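Local coordinates for VIN1 (Oscarella pearsei, PDB 6BFI), which binds actin filaments and may play a role in cell-cell adhesion, as a sponge member of the vinculin/alpha-catenin family, at residues 5-11 with 178-183; 171-176 with 195-199. All coordinates share one frame; numbering follows the deposited sequence.

Contact 1 of 2, residues 5-11 with 178-183; sequences FHTKTLE and RHPELT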
loop_
_atom_site.group_PDB
_atom_site.type_symbol
_atom_site.label_atom_id
_atom_site.label_comp_id
_atom_site.label_asym_id
_atom_site.label_seq_id
_atom_site.Cartn_x
_atom_site.Cartn_y
_atom_site.Cartn_z
ATOM N N PHE A 5 -22.237 -4.197 6.216
ATOM C CA PHE A 5 -22.247 -3.753 4.826
ATOM C C PHE A 5 -21.005 -4.225 4.081
ATOM O O PHE A 5 -20.518 -3.527 3.186
ATOM C CB PHE A 5 -22.367 -2.225 4.720
ATOM C CG PHE A 5 -22.117 -1.501 6.011
ATOM C CD1 PHE A 5 -20.835 -1.397 6.530
ATOM C CD2 PHE A 5 -23.165 -0.914 6.700
ATOM C CE1 PHE A 5 -20.605 -0.724 7.719
ATOM C CE2 PHE A 5 -22.944 -0.241 7.887
ATOM C CZ PHE A 5 -21.663 -0.146 8.398
ATOM N N HIS A 6 -20.486 -5.403 4.433
ATOM C CA HIS A 6 -19.324 -5.983 3.771
ATOM C C HIS A 6 -19.667 -6.628 2.436
ATOM O O HIS A 6 -18.773 -7.178 1.784
ATOM C CB HIS A 6 -18.662 -7.019 4.687
ATOM C CG HIS A 6 -19.589 -8.107 5.134
ATOM N ND1 HIS A 6 -19.560 -9.377 4.598
ATOM C CD2 HIS A 6 -20.574 -8.113 6.063
ATOM C CE1 HIS A 6 -20.484 -10.120 5.181
ATOM N NE2 HIS A 6 -21.114 -9.376 6.072
ATOM N N THR A 7 -20.926 -6.555 2.012
ATOM C CA THR A 7 -21.415 -7.231 0.821
ATOM C C THR A 7 -22.240 -6.253 -0.005
ATOM O O THR A 7 -22.999 -5.452 0.549
ATOM C CB THR A 7 -22.243 -8.468 1.219
ATOM O OG1 THR A 7 -21.374 -9.598 1.386
ATOM C CG2 THR A 7 -23.298 -8.794 0.185
ATOM N N LYS A 8 -22.069 -6.309 -1.332
ATOM C CA LYS A 8 -22.802 -5.410 -2.219
ATOM C C LYS A 8 -24.311 -5.575 -2.081
ATOM O O LYS A 8 -25.057 -4.607 -2.259
ATOM C CB LYS A 8 -22.377 -5.638 -3.670
ATOM C CG LYS A 8 -20.947 -5.224 -3.966
ATOM C CD LYS A 8 -20.545 -5.600 -5.384
ATOM C CE LYS A 8 -19.135 -5.131 -5.698
ATOM N NZ LYS A 8 -18.743 -5.476 -7.093
ATOM N N THR A 9 -24.779 -6.787 -1.778
ATOM C CA THR A 9 -26.200 -6.983 -1.510
ATOM C C THR A 9 -26.612 -6.302 -0.210
ATOM O O THR A 9 -27.672 -5.664 -0.144
ATOM C CB THR A 9 -26.524 -8.477 -1.457
ATOM O OG1 THR A 9 -26.228 -9.074 -2.726
ATOM C CG2 THR A 9 -27.992 -8.698 -1.123
ATOM N N LEU A 10 -25.783 -6.426 0.831
ATOM C CA LEU A 10 -26.069 -5.772 2.104
ATOM C C LEU A 10 -26.203 -4.265 1.931
ATOM O O LEU A 10 -27.219 -3.676 2.310
ATOM C CB LEU A 10 -24.972 -6.097 3.116
ATOM C CG LEU A 10 -25.160 -7.356 3.960
ATOM C CD1 LEU A 10 -23.905 -7.644 4.764
ATOM C CD2 LEU A 10 -26.352 -7.192 4.882
ATOM N N GLU A 11 -25.180 -3.627 1.361
ATOM C CA GLU A 11 -25.238 -2.187 1.132
ATOM C C GLU A 11 -26.392 -1.820 0.208
ATOM O O GLU A 11 -27.116 -0.846 0.457
ATOM C CB GLU A 11 -23.907 -1.703 0.557
ATOM C CG GLU A 11 -23.964 -0.329 -0.090
ATOM C CD GLU A 11 -22.646 0.066 -0.730
ATOM O OE1 GLU A 11 -21.584 -0.366 -0.230
ATOM O OE2 GLU A 11 -22.673 0.805 -1.737
ATOM N N ARG A 178 -16.891 -15.354 -4.932
ATOM C CA ARG A 178 -17.150 -14.560 -3.737
ATOM C C ARG A 178 -16.566 -13.154 -3.840
ATOM O O ARG A 178 -17.259 -12.171 -3.556
ATOM C CB ARG A 178 -16.593 -15.278 -2.507
ATOM C CG ARG A 178 -16.672 -14.477 -1.220
ATOM C CD ARG A 178 -18.113 -14.187 -0.824
ATOM N NE ARG A 178 -18.191 -13.598 0.509
ATOM C CZ ARG A 178 -19.325 -13.267 1.119
ATOM N NH1 ARG A 178 -20.491 -13.461 0.514
ATOM N NH2 ARG A 178 -19.295 -12.740 2.336
ATOM N N HIS A 179 -15.294 -13.032 -4.240
ATOM C CA HIS A 179 -14.645 -11.728 -4.093
ATOM C C HIS A 179 -15.232 -10.608 -4.960
ATOM O O HIS A 179 -15.066 -9.434 -4.602
ATOM C CB HIS A 179 -13.128 -11.844 -4.323
ATOM C CG HIS A 179 -12.720 -12.079 -5.745
ATOM N ND1 HIS A 179 -12.805 -11.108 -6.718
ATOM C CD2 HIS A 179 -12.178 -13.167 -6.345
ATOM C CE1 HIS A 179 -12.358 -11.594 -7.863
ATOM N NE2 HIS A 179 -11.970 -12.840 -7.663
ATOM N N PRO A 180 -15.920 -10.878 -6.078
ATOM C CA PRO A 180 -16.640 -9.785 -6.755
ATOM C C PRO A 180 -17.847 -9.258 -5.989
ATOM O O PRO A 180 -18.462 -8.280 -6.434
ATOM C CB PRO A 180 -17.073 -10.419 -8.085
ATOM C CG PRO A 180 -16.090 -11.497 -8.316
ATOM C CD PRO A 180 -15.826 -12.060 -6.956
ATOM N N GLU A 181 -18.212 -9.865 -4.861
ATOM C CA GLU A 181 -19.366 -9.420 -4.092
ATOM C C GLU A 181 -18.997 -8.554 -2.896
ATOM O O GLU A 181 -19.890 -7.958 -2.288
ATOM C CB GLU A 181 -20.180 -10.629 -3.609
ATOM C CG GLU A 181 -20.883 -11.386 -4.725
ATOM C CD GLU A 181 -21.669 -12.582 -4.218
ATOM O OE1 GLU A 181 -21.342 -13.096 -3.127
ATOM O OE2 GLU A 181 -22.617 -13.008 -4.912
ATOM N N LEU A 182 -17.717 -8.465 -2.549
ATOM C CA LEU A 182 -17.311 -7.723 -1.364
ATOM C C LEU A 182 -17.231 -6.229 -1.655
ATOM O O LEU A 182 -16.864 -5.809 -2.756
ATOM C CB LEU A 182 -15.964 -8.237 -0.854
ATOM C CG LEU A 182 -15.926 -9.702 -0.406
ATOM C CD1 LEU A 182 -14.544 -10.075 0.115
ATOM C CD2 LEU A 182 -16.992 -9.978 0.646
ATOM N N THR A 183 -17.595 -5.425 -0.656
ATOM C CA THR A 183 -17.526 -3.974 -0.770
ATOM C C THR A 183 -16.158 -3.417 -0.413
ATOM O O THR A 183 -15.865 -2.266 -0.751
ATOM C CB THR A 183 -18.580 -3.317 0.129
ATOM O OG1 THR A 183 -18.447 -3.821 1.465
ATOM C CG2 THR A 183 -19.980 -3.608 -0.385
#

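Contact 2 of 2, residues 171-176 with 195-199; sequences MMKVVE and LGTVR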
loop_
_atom_site.group_PDB
_atom_site.type_symbol
_atom_site.label_atom_id
_atom_site.label_comp_id
_atom_site.label_asym_id
_atom_site.label_seq_id
_atom_site.Cartn_x
_atom_site.Cartn_y
_atom_site.Cartn_z
ATOM N N MET A 171 -12.802 -25.112 -5.074
ATOM C CA MET A 171 -12.470 -23.999 -4.188
ATOM C C MET A 171 -12.309 -22.703 -4.974
ATOM O O MET A 171 -12.841 -21.654 -4.583
ATOM C CB MET A 171 -11.197 -24.316 -3.401
ATOM C CG MET A 171 -10.783 -23.222 -2.430
ATOM S SD MET A 171 -9.240 -23.585 -1.566
ATOM C CE MET A 171 -8.074 -23.543 -2.924
ATOM N N MET A 172 -11.589 -22.759 -6.099
ATOM C CA MET A 172 -11.293 -21.546 -6.852
ATOM C C MET A 172 -12.544 -20.955 -7.492
ATOM O O MET A 172 -12.666 -19.730 -7.598
ATOM C CB MET A 172 -10.238 -21.829 -7.919
ATOM C CG MET A 172 -8.883 -22.214 -7.360
ATOM S SD MET A 172 -7.695 -22.564 -8.666
ATOM C CE MET A 172 -6.366 -23.305 -7.726
ATOM N N LYS A 173 -13.477 -21.799 -7.943
ATOM C CA LYS A 173 -14.702 -21.252 -8.518
ATOM C C LYS A 173 -15.540 -20.547 -7.458
ATOM O O LYS A 173 -16.196 -19.538 -7.750
ATOM C CB LYS A 173 -15.515 -22.353 -9.203
ATOM C CG LYS A 173 -16.151 -23.362 -8.260
ATOM C CD LYS A 173 -17.204 -24.190 -8.981
ATOM C CE LYS A 173 -18.061 -24.980 -8.007
ATOM N NZ LYS A 173 -19.324 -25.438 -8.648
ATOM N N VAL A 174 -15.502 -21.042 -6.221
ATOM C CA VAL A 174 -16.297 -20.462 -5.149
ATOM C C VAL A 174 -15.680 -19.157 -4.660
ATOM O O VAL A 174 -16.389 -18.167 -4.452
ATOM C CB VAL A 174 -16.460 -21.490 -4.014
ATOM C CG1 VAL A 174 -16.624 -20.800 -2.687
ATOM C CG2 VAL A 174 -17.655 -22.390 -4.292
ATOM N N VAL A 175 -14.357 -19.123 -4.482
ATOM C CA VAL A 175 -13.706 -17.890 -4.047
ATOM C C VAL A 175 -13.779 -16.833 -5.146
ATOM O O VAL A 175 -14.117 -15.667 -4.890
ATOM C CB VAL A 175 -12.254 -18.173 -3.621
ATOM C CG1 VAL A 175 -11.569 -16.887 -3.189
ATOM C CG2 VAL A 175 -12.229 -19.196 -2.495
ATOM N N GLU A 176 -13.471 -17.227 -6.386
ATOM C CA GLU A 176 -13.633 -16.332 -7.526
ATOM C C GLU A 176 -15.077 -15.882 -7.706
ATOM O O GLU A 176 -15.316 -14.827 -8.304
ATOM C CB GLU A 176 -13.140 -17.014 -8.803
ATOM C CG GLU A 176 -11.683 -16.738 -9.132
ATOM C CD GLU A 176 -11.447 -15.311 -9.601
ATOM O OE1 GLU A 176 -12.418 -14.654 -10.039
ATOM O OE2 GLU A 176 -10.290 -14.847 -9.532
ATOM N N LEU A 195 -5.469 -16.628 -4.278
ATOM C CA LEU A 195 -5.869 -17.457 -5.411
ATOM C C LEU A 195 -4.715 -17.628 -6.391
ATOM O O LEU A 195 -4.406 -18.749 -6.820
ATOM C CB LEU A 195 -7.083 -16.844 -6.110
ATOM C CG LEU A 195 -8.444 -17.044 -5.443
ATOM C CD1 LEU A 195 -9.510 -16.232 -6.163
ATOM C CD2 LEU A 195 -8.810 -18.520 -5.429
ATOM N N GLY A 196 -4.062 -16.521 -6.751
ATOM C CA GLY A 196 -2.890 -16.614 -7.606
ATOM C C GLY A 196 -1.814 -17.506 -7.019
ATOM O O GLY A 196 -1.213 -18.321 -7.728
ATOM N N THR A 197 -1.569 -17.378 -5.709
ATOM C CA THR A 197 -0.569 -18.220 -5.056
ATOM C C THR A 197 -0.893 -19.700 -5.227
ATOM O O THR A 197 -0.031 -20.492 -5.626
ATOM C CB THR A 197 -0.463 -17.861 -3.572
ATOM O OG1 THR A 197 0.163 -16.581 -3.431
ATOM C CG2 THR A 197 0.358 -18.907 -2.827
ATOM N N VAL A 198 -2.137 -20.090 -4.944
ATOM C CA VAL A 198 -2.512 -21.498 -5.069
ATOM C C VAL A 198 -2.354 -21.969 -6.512
ATOM O O VAL A 198 -1.766 -23.032 -6.782
ATOM C CB VAL A 198 -3.948 -21.717 -4.555
ATOM C CG1 VAL A 198 -4.361 -23.165 -4.743
ATOM C CG2 VAL A 198 -4.053 -21.321 -3.093
ATOM N N ARG A 199 -2.848 -21.171 -7.463
ATOM C CA ARG A 199 -2.820 -21.572 -8.867
ATOM C C ARG A 199 -1.393 -21.750 -9.375
ATOM O O ARG A 199 -1.121 -22.653 -10.176
ATOM C CB ARG A 199 -3.571 -20.549 -9.721
ATOM C CG ARG A 199 -4.863 -21.079 -10.330
ATOM C CD ARG A 199 -5.477 -20.087 -11.309
ATOM N NE ARG A 199 -6.278 -19.061 -10.646
ATOM C CZ ARG A 199 -7.603 -19.102 -10.537
ATOM N NH1 ARG A 199 -8.280 -20.121 -11.047
ATOM N NH2 ARG A 199 -8.251 -18.124 -9.919
#

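Contact 1 of 2, residues 5-11 with 178-183
Thr183 and Lys8 reach across this contact in opposite directions, each ending on a backbone carbonyl of the other segment. The hydroxyl OG1 of Thr183 donates to Phe5 O at 2.7 Å, in the carbonyl plane and on a lone pair. With chi1 at 53°, OG1 sits between its own backbone N and carbonyl carbon, which leaves CG2 to pack on the backbone of Thr7 and Lys8 (3.5 Å to Lys8 N); OE1 of Glu11 approaches the same methyl. Lys8, extended beyond CG, runs alongside residues 180-182, its CG 3.4 Å from Glu181 O, until NZ donates to Pro180 O at 2.9 Å, tilted 25° from that carbonyl plane. Between these two reaches the backbones form a single bridge at Thr7 and Leu182: Lys8 N bonds Glu181 O at 2.9 Å, while Thr183 N donates to His6 O at 3.2 Å. Leu182 CD2 also lies against His6 O. On the buried flank the Arg178 guanidinium brings NH2 to the edge of the His6 ring, 4.0 Å from CE1, with the two planes 60° apart; its charge is paired with Asp127 of helix 102-145. Bridge and side-chain bonds thus tie the lead-in and first turn of helix 8-32, with Thr7 at its N-cap position, to the loop joining helices 154-178 and 185-215 in an all-helical vinculin-family fold.

Contact 2 of 2, residues 171-176 with 195-199
Met172 packs against Leu195 and Val198, and its side chain can be followed outward atom by atom. From CB, with CG anti to the carbonyl carbon (chi1 -65°) and the chain extended beyond it, the thioether leads straight to the facing helix. CG passes Leu195 CD2 at 4.2 Å, the two side chains sliding past each other in opposite directions. SD then comes over one face of the Arg199 guanidinium, 3.5 Å from NH1, in the conformer modelled here; Arg199 has a second one, so this contact is doubtful. At the tip, CE rests 3.6 Å from Val198 CG1, a methyl that Met171 CE approaches as well. Were Met172 an alanine, the sulfur and end methyl would be gone, and Val198 CG1 would probably lose its nearest contact across the interface, with a gap likely to open beside Leu195 CD2.

Deeper in, Val175 CG1 packs on Leu195 CD1 at 3.7 Å. Glu176, bent at chi2, lays CG on that same leucine methyl; its OE2 makes at most a long salt bridge to Arg199 NH2, at 3.9 Å, again for the modelled conformer alone. No hydrogen bond joins the segments, so the interface rests chiefly on apolar contact. The axes of segments 171-176 and 195-199 run nearly antiparallel, 164° apart and 11.4 Å at closest approach. Helix 102-145 meets Met171, and helix 224-249 packs on Val175 and Val198, placing this pair of helices within an all-helical bundle.

Both contacts involve the hairpin of helices 154-178 and 185-215, but at different places. Contact 2 joins those two helices directly, whereas contact 1 ties the turn between them to the start of helix 8-32, far earlier in the chain. Their centres are 18 Å apart, and they touch where His179 packs on Leu195. Contact 2 is the more core-like, with four of seven touching residues buried against four of ten in contact 1; a lysine edges contact 1 and an arginine contact 2. Their chemistry differs: loop backbone and the first helical amide supply hydrogen bonds at contact 1, while the wholly helical segments of contact 2 meet through methionine, valine and leucine side chains. Helix 102-145 borders both.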